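Local coordinates for ECXA (Escherichia coli, PDB 4L63), which binds a zinc ion and probably acts as a metallopeptidase, at residues A2-P6 with H213-R217; R53-T57 with P146-K151; V186-L192 with R249-L255. All coordinates share one frame; numbering follows the deposited sequence. Where two conformers were deposited one is given.

Contact 1 joins the start of the chain, 2-6, to the end of helix 207-215. Contact 2 falls entirely between those two segments along the chain and sets strand 56-59 against the start of helix 146-165. Further along, that helix carries the zinc ligands H160 and H164. Contact 3 ties 186-192 to 249-255, and its segments alternate with those of contact 1. Contacts 1 and 3 have centres 20 Å apart and meet at R4 and R190. Contact 2 is more distant, 39 Å from contact 3 between centres, on the opposite side of the chain's centre. All three lie toward the periphery of the chain, about 20 Å from its centre, and hold its first modelled residues and a region near its C-terminus.

Contact 1. Residues A2-P6 with H213-R217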
# COMPACT_ATOMS: atom_id res chain seq x y z
N ALA A 2 -11.27 9.54 13.94
CA ALA A 2 -10.89 8.26 14.51
C ALA A 2 -9.38 8.14 14.62
O ALA A 2 -8.64 8.71 13.81
CB ALA A 2 -11.45 7.12 13.67
N GLU A 3 -8.92 7.39 15.62
CA GLU A 3 -7.49 7.17 15.81
C GLU A 3 -6.96 6.15 14.81
O GLU A 3 -7.72 5.59 14.01
CB GLU A 3 -7.21 6.69 17.23
CG GLU A 3 -7.02 7.82 18.23
CD GLU A 3 -6.48 7.32 19.55
OE1 GLU A 3 -5.84 6.24 19.55
OE2 GLU A 3 -6.69 7.99 20.58
N ARG A 4 -5.66 5.89 14.86
CA ARG A 4 -5.08 4.96 13.91
C ARG A 4 -4.89 3.58 14.52
O ARG A 4 -4.04 3.38 15.39
CB ARG A 4 -3.74 5.48 13.40
CG ARG A 4 -3.42 4.97 12.01
CD ARG A 4 -1.95 4.69 11.87
NE ARG A 4 -1.63 4.14 10.56
CZ ARG A 4 -0.90 4.78 9.65
NH1 ARG A 4 -0.42 6.00 9.90
NH2 ARG A 4 -0.64 4.20 8.48
N THR A 5 -5.68 2.62 14.04
CA THR A 5 -5.59 1.24 14.49
C THR A 5 -4.24 0.65 14.13
O THR A 5 -3.82 0.73 12.98
CB THR A 5 -6.72 0.40 13.89
OG1 THR A 5 -7.97 1.01 14.21
CG2 THR A 5 -6.69 -1.02 14.44
N PRO A 6 -3.54 0.06 15.11
CA PRO A 6 -2.25 -0.59 14.87
C PRO A 6 -2.38 -1.72 13.85
O PRO A 6 -3.42 -2.37 13.80
CB PRO A 6 -1.86 -1.14 16.25
CG PRO A 6 -2.63 -0.32 17.23
CD PRO A 6 -3.92 0.07 16.54
N HIS A 213 -10.97 2.73 21.86
CA HIS A 213 -9.69 3.40 21.67
C HIS A 213 -9.62 3.99 20.26
O HIS A 213 -9.11 5.09 20.06
CB HIS A 213 -8.55 2.40 21.92
CG HIS A 213 -7.18 3.01 21.92
ND1 HIS A 213 -6.47 3.25 20.76
CD2 HIS A 213 -6.39 3.40 22.94
CE1 HIS A 213 -5.30 3.77 21.07
NE2 HIS A 213 -5.22 3.88 22.39
N TYR A 214 -10.18 3.26 19.30
CA TYR A 214 -10.22 3.70 17.91
C TYR A 214 -11.26 4.80 17.67
O TYR A 214 -10.98 5.78 16.98
CB TYR A 214 -10.52 2.50 17.00
CG TYR A 214 -10.96 2.85 15.59
CD1 TYR A 214 -10.06 3.33 14.65
CD2 TYR A 214 -12.28 2.67 15.20
CE1 TYR A 214 -10.46 3.63 13.36
CE2 TYR A 214 -12.69 2.97 13.91
CZ TYR A 214 -11.77 3.45 12.99
OH TYR A 214 -12.17 3.75 11.71
N LEU A 215 -12.44 4.63 18.25
CA LEU A 215 -13.53 5.58 18.04
C LEU A 215 -13.35 6.86 18.83
O LEU A 215 -14.01 7.87 18.56
CB LEU A 215 -14.86 4.93 18.39
CG LEU A 215 -15.36 3.92 17.36
CD1 LEU A 215 -16.60 3.21 17.85
CD2 LEU A 215 -15.61 4.61 16.03
N GLU A 216 -12.45 6.82 19.81
CA GLU A 216 -12.17 7.95 20.70
C GLU A 216 -13.43 8.40 21.45
O GLU A 216 -13.62 9.59 21.72
CB GLU A 216 -11.57 9.11 19.91
CG GLU A 216 -10.05 9.05 19.81
CD GLU A 216 -9.45 10.33 19.25
OE1 GLU A 216 -9.34 11.32 20.00
OE2 GLU A 216 -9.08 10.34 18.05
N ARG A 217 -14.27 7.43 21.80
CA ARG A 217 -15.51 7.68 22.53
C ARG A 217 -16.08 6.34 22.98
O ARG A 217 -15.59 5.29 22.55
CB ARG A 217 -16.51 8.44 21.65
CG ARG A 217 -16.76 7.80 20.31
CD ARG A 217 -17.89 8.49 19.57
NE ARG A 217 -18.30 7.74 18.39
CZ ARG A 217 -19.02 6.63 18.42
NH1 ARG A 217 -19.34 6.01 17.29
NH2 ARG A 217 -19.43 6.13 19.58
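E3 and Y214 make the firm link of this contact. The amide N of E3 donates to Y214 O over 2.9 Å at 160° and lies in the carbonyl plane. The acceptor belongs to the last turn of helix 207-215. E216, with positive phi, is the first residue to leave the helix.

The tight part lies round the Y214 ring. Its CG is anti to the backbone N (chi1 164°), which lays one face of the ring against A2 CB. This methyl makes a CH-pi contact, 3.6 Å from Y214 CE1. T5 OG1 comes in obliquely, 3.2 Å from Y214 CD1. The T5 hydroxyl makes its hydrogen bond with Q194 O, and this holds it beside the ring.

The other side is looser and more exposed. The extended side chain of E3 runs between H213 and E216. Its OE1 approaches H213 CE1 at 3.0 Å, with carboxylate and imidazole planes 82° apart. H213 ND1 is near the same oxygen, but the angle is too poor for a hydrogen bond. E3 CG lies 3.3 Å from E216 OE2. E3 OE2 and E216 OE2 are 4.2 Å apart, and these like charges probably repel weakly.

R4 turns away and reaches chains of other proteins in the assembly. Within the chain, N193 bonds the backbone of E3 and T5, and A195 packs on Y214. Thus the N-terminal segment, on its way to strand 12-16, packs against both the end of helix 207-215 and the loop of N193, Q194 and P196.

Contact 2. Residues R53-T57 with P146-K151; sequences RTQLT and PEEYIK
L56 has CG anti to its backbone N (chi1 164°), and this sends both methyls at the first turns of helix 146-165. I150 places CG2 in the equivalent position, and the two branches meet: L56 CD2 is 3.6 Å from I150 CG2. The two side chains lie alongside, running antiparallel to each other. The other methyl, L56 CD1, reaches the polar flank of the helix. It lies 3.5 Å from E147 OE2 and 4.0 Å from K151 CE, so it touches a carboxylate oxygen on one residue and an aliphatic carbon on the next turn.

T54 repeats the pattern two residues earlier. Its methyl CG2, also anti to the backbone N, comes 3.7 Å from P146 CB. The same methyl is 4.3 Å from I150 CD1. T54 and L56 point at the helix, while Q55 and T57 point away, as expected of an extended chain.

L56 opens strand 56-59, which pairs with 41-44 in a small antiparallel sheet, and I150 also packs on I44 of the partner strand. The helix is the one that later bears H160 and H164, which with H170 bind the zinc in the extended HExxHxxGxxH pattern of metzincins. The contact lies at its start, away from the metal.

No hydrogen bond joins the two segments. E147 OE1 is 3.5 Å from Q55 O, but both are acceptors. The other oxygen, E147 OE2, forms a salt bridge with K151 NZ at 3.6 Å. The bends in both chains, at chi2 of E147 and chi3 of K151, accompany that pairing along the side of L56.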
# COMPACT_ATOMS: atom_id res chain seq x y z
N ARG A 53 -28.53 -8.84 41.15
CA ARG A 53 -28.98 -9.79 40.14
C ARG A 53 -29.54 -9.07 38.91
O ARG A 53 -30.27 -8.10 39.05
CB ARG A 53 -30.03 -10.74 40.72
N THR A 54 -29.18 -9.55 37.72
CA THR A 54 -29.69 -8.99 36.47
C THR A 54 -30.78 -9.90 35.89
O THR A 54 -30.91 -11.03 36.34
CB THR A 54 -28.56 -8.82 35.43
OG1 THR A 54 -27.35 -8.46 36.10
CG2 THR A 54 -28.92 -7.75 34.40
N GLN A 55 -31.58 -9.43 34.93
CA GLN A 55 -32.37 -10.40 34.17
C GLN A 55 -32.60 -10.07 32.66
O GLN A 55 -32.87 -8.93 32.28
CB GLN A 55 -33.69 -10.73 34.89
CG GLN A 55 -34.42 -11.86 34.14
CD GLN A 55 -35.66 -12.41 34.81
OE1 GLN A 55 -35.99 -12.03 35.94
NE2 GLN A 55 -36.32 -13.36 34.16
N LEU A 56 -32.43 -11.11 31.82
CA LEU A 56 -32.49 -11.00 30.35
C LEU A 56 -32.77 -12.33 29.59
O LEU A 56 -32.22 -13.38 29.91
CB LEU A 56 -31.17 -10.42 29.82
CG LEU A 56 -30.87 -10.58 28.31
CD1 LEU A 56 -31.65 -9.56 27.50
CD2 LEU A 56 -29.39 -10.51 27.99
N THR A 57 -33.63 -12.26 28.56
CA THR A 57 -33.86 -13.38 27.63
C THR A 57 -34.06 -12.85 26.20
O THR A 57 -34.67 -11.80 26.00
CB THR A 57 -35.08 -14.26 28.04
OG1 THR A 57 -35.13 -15.44 27.23
CG2 THR A 57 -36.39 -13.49 27.92
N PRO A 146 -26.79 -3.02 32.96
CA PRO A 146 -26.24 -4.38 32.96
C PRO A 146 -26.92 -5.28 31.93
O PRO A 146 -26.31 -6.23 31.45
CB PRO A 146 -26.53 -4.87 34.38
CG PRO A 146 -26.54 -3.63 35.20
CD PRO A 146 -27.13 -2.57 34.32
N GLU A 147 -28.17 -4.96 31.59
CA GLU A 147 -28.91 -5.74 30.61
C GLU A 147 -28.31 -5.61 29.21
O GLU A 147 -28.12 -6.62 28.53
CB GLU A 147 -30.38 -5.32 30.59
CG GLU A 147 -31.11 -5.68 29.30
CD GLU A 147 -32.56 -6.06 29.54
OE1 GLU A 147 -33.05 -5.87 30.67
OE2 GLU A 147 -33.20 -6.56 28.59
N GLU A 148 -28.00 -4.39 28.77
CA GLU A 148 -27.54 -4.20 27.40
C GLU A 148 -26.04 -4.39 27.21
O GLU A 148 -25.58 -4.56 26.09
CB GLU A 148 -27.94 -2.82 26.88
CG GLU A 148 -28.06 -1.74 27.92
CD GLU A 148 -28.91 -0.58 27.44
OE1 GLU A 148 -30.06 -0.82 27.02
OE2 GLU A 148 -28.43 0.57 27.48
N TYR A 149 -25.27 -4.38 28.30
CA TYR A 149 -23.86 -4.74 28.20
C TYR A 149 -23.74 -6.25 27.97
O TYR A 149 -22.74 -6.73 27.42
CB TYR A 149 -23.08 -4.31 29.44
CG TYR A 149 -21.65 -4.84 29.47
CD1 TYR A 149 -20.64 -4.22 28.74
CD2 TYR A 149 -21.32 -5.96 30.23
CE1 TYR A 149 -19.34 -4.70 28.76
CE2 TYR A 149 -20.03 -6.44 30.26
CZ TYR A 149 -19.04 -5.82 29.53
OH TYR A 149 -17.75 -6.30 29.56
N ILE A 150 -24.77 -6.99 28.38
CA ILE A 150 -24.80 -8.44 28.18
C ILE A 150 -25.25 -8.77 26.75
O ILE A 150 -24.77 -9.74 26.15
CB ILE A 150 -25.71 -9.13 29.22
CG1 ILE A 150 -25.11 -9.01 30.62
CG2 ILE A 150 -25.90 -10.61 28.89
CD1 ILE A 150 -26.03 -9.45 31.73
N LYS A 151 -26.16 -7.97 26.19
CA LYS A 151 -26.55 -8.12 24.79
C LYS A 151 -25.41 -7.73 23.85
O LYS A 151 -25.19 -8.37 22.82
CB LYS A 151 -27.80 -7.29 24.46
CG LYS A 151 -28.81 -7.17 25.58
CD LYS A 151 -29.72 -5.96 25.40
CE LYS A 151 -31.15 -6.34 25.10
NZ LYS A 151 -32.08 -5.24 25.49

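Contact 3. Residues V186-L192 with R249-L255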
# COMPACT_ATOMS: atom_id res chain seq x y z
N VAL A 186 -4.40 -13.35 5.38
CA VAL A 186 -5.08 -13.06 4.12
C VAL A 186 -5.45 -11.57 4.05
O VAL A 186 -5.53 -10.89 5.08
CB VAL A 186 -6.35 -13.92 3.95
CG1 VAL A 186 -5.98 -15.40 3.84
CG2 VAL A 186 -7.31 -13.70 5.12
N ALA A 187 -5.65 -11.09 2.83
CA ALA A 187 -6.29 -9.79 2.60
C ALA A 187 -5.61 -8.63 3.31
O ALA A 187 -6.28 -7.69 3.74
CB ALA A 187 -7.77 -9.86 3.03
N ARG A 188 -4.28 -8.69 3.45
CA ARG A 188 -3.57 -7.64 4.18
C ARG A 188 -3.84 -6.25 3.59
O ARG A 188 -3.80 -6.05 2.37
CB ARG A 188 -2.07 -7.89 4.17
CG ARG A 188 -1.27 -6.71 4.71
CD ARG A 188 0.20 -6.93 4.45
NE ARG A 188 0.66 -8.06 5.25
CZ ARG A 188 1.94 -8.39 5.41
NH1 ARG A 188 2.26 -9.42 6.17
NH2 ARG A 188 2.88 -7.67 4.82
N CYS A 189 -4.10 -5.30 4.48
CA CYS A 189 -4.20 -3.92 4.06
C CYS A 189 -3.81 -3.02 5.22
O CYS A 189 -4.58 -2.85 6.16
CB CYS A 189 -5.59 -3.58 3.56
SG CYS A 189 -5.70 -1.85 3.02
N ARG A 190 -2.59 -2.50 5.15
CA ARG A 190 -2.11 -1.59 6.18
C ARG A 190 -2.31 -0.13 5.81
O ARG A 190 -2.28 0.74 6.68
CB ARG A 190 -0.62 -1.83 6.45
CG ARG A 190 -0.35 -3.17 7.13
CD ARG A 190 1.12 -3.48 7.07
NE ARG A 190 1.55 -3.69 5.69
CZ ARG A 190 2.74 -4.17 5.35
NH1 ARG A 190 3.61 -4.50 6.29
NH2 ARG A 190 3.04 -4.33 4.07
N LEU A 191 -2.54 0.13 4.53
CA LEU A 191 -2.65 1.54 4.07
C LEU A 191 -3.99 2.21 4.36
O LEU A 191 -4.07 3.44 4.35
CB LEU A 191 -2.36 1.61 2.57
CG LEU A 191 -0.89 1.41 2.19
CD1 LEU A 191 -0.74 1.22 0.67
CD2 LEU A 191 -0.07 2.61 2.64
N LEU A 192 -5.03 1.44 4.61
CA LEU A 192 -6.35 2.05 4.84
C LEU A 192 -6.73 1.97 6.32
O LEU A 192 -6.81 0.87 6.88
CB LEU A 192 -7.42 1.36 3.97
CG LEU A 192 -7.29 1.57 2.46
CD1 LEU A 192 -8.29 0.71 1.67
CD2 LEU A 192 -7.44 3.02 2.08
N ARG A 249 -3.18 -12.79 -0.57
CA ARG A 249 -2.44 -12.23 0.56
C ARG A 249 -2.70 -10.74 0.79
O ARG A 249 -2.54 -10.26 1.92
CB ARG A 249 -0.93 -12.42 0.38
CG ARG A 249 -0.46 -13.87 0.41
CD ARG A 249 1.05 -13.94 0.22
NE ARG A 249 1.72 -13.01 1.11
CZ ARG A 249 3.02 -12.71 1.07
NH1 ARG A 249 3.80 -13.26 0.15
NH2 ARG A 249 3.53 -11.85 1.93
N PHE A 250 -3.06 -10.02 -0.27
CA PHE A 250 -3.20 -8.56 -0.19
C PHE A 250 -4.56 -8.10 -0.66
O PHE A 250 -5.08 -8.64 -1.63
CB PHE A 250 -2.13 -7.86 -1.03
CG PHE A 250 -0.73 -8.31 -0.74
CD1 PHE A 250 -0.10 -7.91 0.42
CD2 PHE A 250 -0.04 -9.10 -1.64
CE1 PHE A 250 1.19 -8.32 0.68
CE2 PHE A 250 1.25 -9.51 -1.38
CZ PHE A 250 1.86 -9.13 -0.22
N SER A 251 -5.14 -7.10 0.00
CA SER A 251 -6.44 -6.59 -0.42
C SER A 251 -6.43 -5.11 -0.79
O SER A 251 -7.47 -4.55 -1.14
CB SER A 251 -7.51 -6.84 0.66
OG SER A 251 -7.27 -6.02 1.80
N CYS A 252 -5.27 -4.46 -0.72
CA CYS A 252 -5.19 -3.07 -1.21
C CYS A 252 -3.79 -2.70 -1.70
O CYS A 252 -3.39 -1.54 -1.61
CB CYS A 252 -5.66 -2.08 -0.11
SG CYS A 252 -4.53 -1.77 1.31
N LEU A 253 -3.07 -3.66 -2.27
CA LEU A 253 -1.69 -3.41 -2.68
C LEU A 253 -1.63 -2.48 -3.89
O LEU A 253 -0.62 -1.82 -4.11
CB LEU A 253 -0.95 -4.72 -2.99
CG LEU A 253 0.57 -4.55 -3.12
CD1 LEU A 253 1.13 -3.90 -1.87
CD2 LEU A 253 1.24 -5.91 -3.37
N GLY A 254 -2.73 -2.42 -4.64
CA GLY A 254 -2.83 -1.48 -5.75
C GLY A 254 -2.50 -0.05 -5.32
O GLY A 254 -2.00 0.75 -6.11
N LEU A 255 -2.78 0.27 -4.05
CA LEU A 255 -2.55 1.62 -3.53
C LEU A 255 -1.07 2.01 -3.55
O LEU A 255 -0.74 3.19 -3.56
CB LEU A 255 -3.09 1.75 -2.10
CG LEU A 255 -4.61 1.83 -1.96
CD1 LEU A 255 -5.01 1.76 -0.50
CD2 LEU A 255 -5.08 3.13 -2.57
O HOH W 1 -2.27 -4.74 0.63
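S251 grips the opposite backbone twice. Its OG donates to A187 O at 2.7 Å from above the carbonyl plane, and its amide N donates to R188 O at 2.9 Å, nearly straight at 175°. A third bond runs from R188 N to R249 O over 2.8 Å. R188 O also receives a bond from a water, which in turn accepts weakly from C252 N. The S251 hydroxyl has a further partner in R228 NH1 of helix 228-239.

The two backbone bonds make a single parallel bridge between R188 and F250. Just beyond it, the C189-C252 disulfide locks the segments covalently. C252 SG, held between its own N and carbonyl carbon (chi1 74°), meets C189 SG, which is anti to its N. The two sulfurs are 2.1 Å apart, with a relaxed chi3 of 92°.

R188 CD lies at the edge of the F250 ring, 4.1 Å from F250 CE1, while its guanidinium turns to E185 in a salt bridge. Beyond the disulfide, leucines continue the packing, and chains of another protein cover L191, L192 and L255. L191 CD1 meets L255 CB at 3.7 Å, and L255 CD1 reaches L192 CG from across at the same distance.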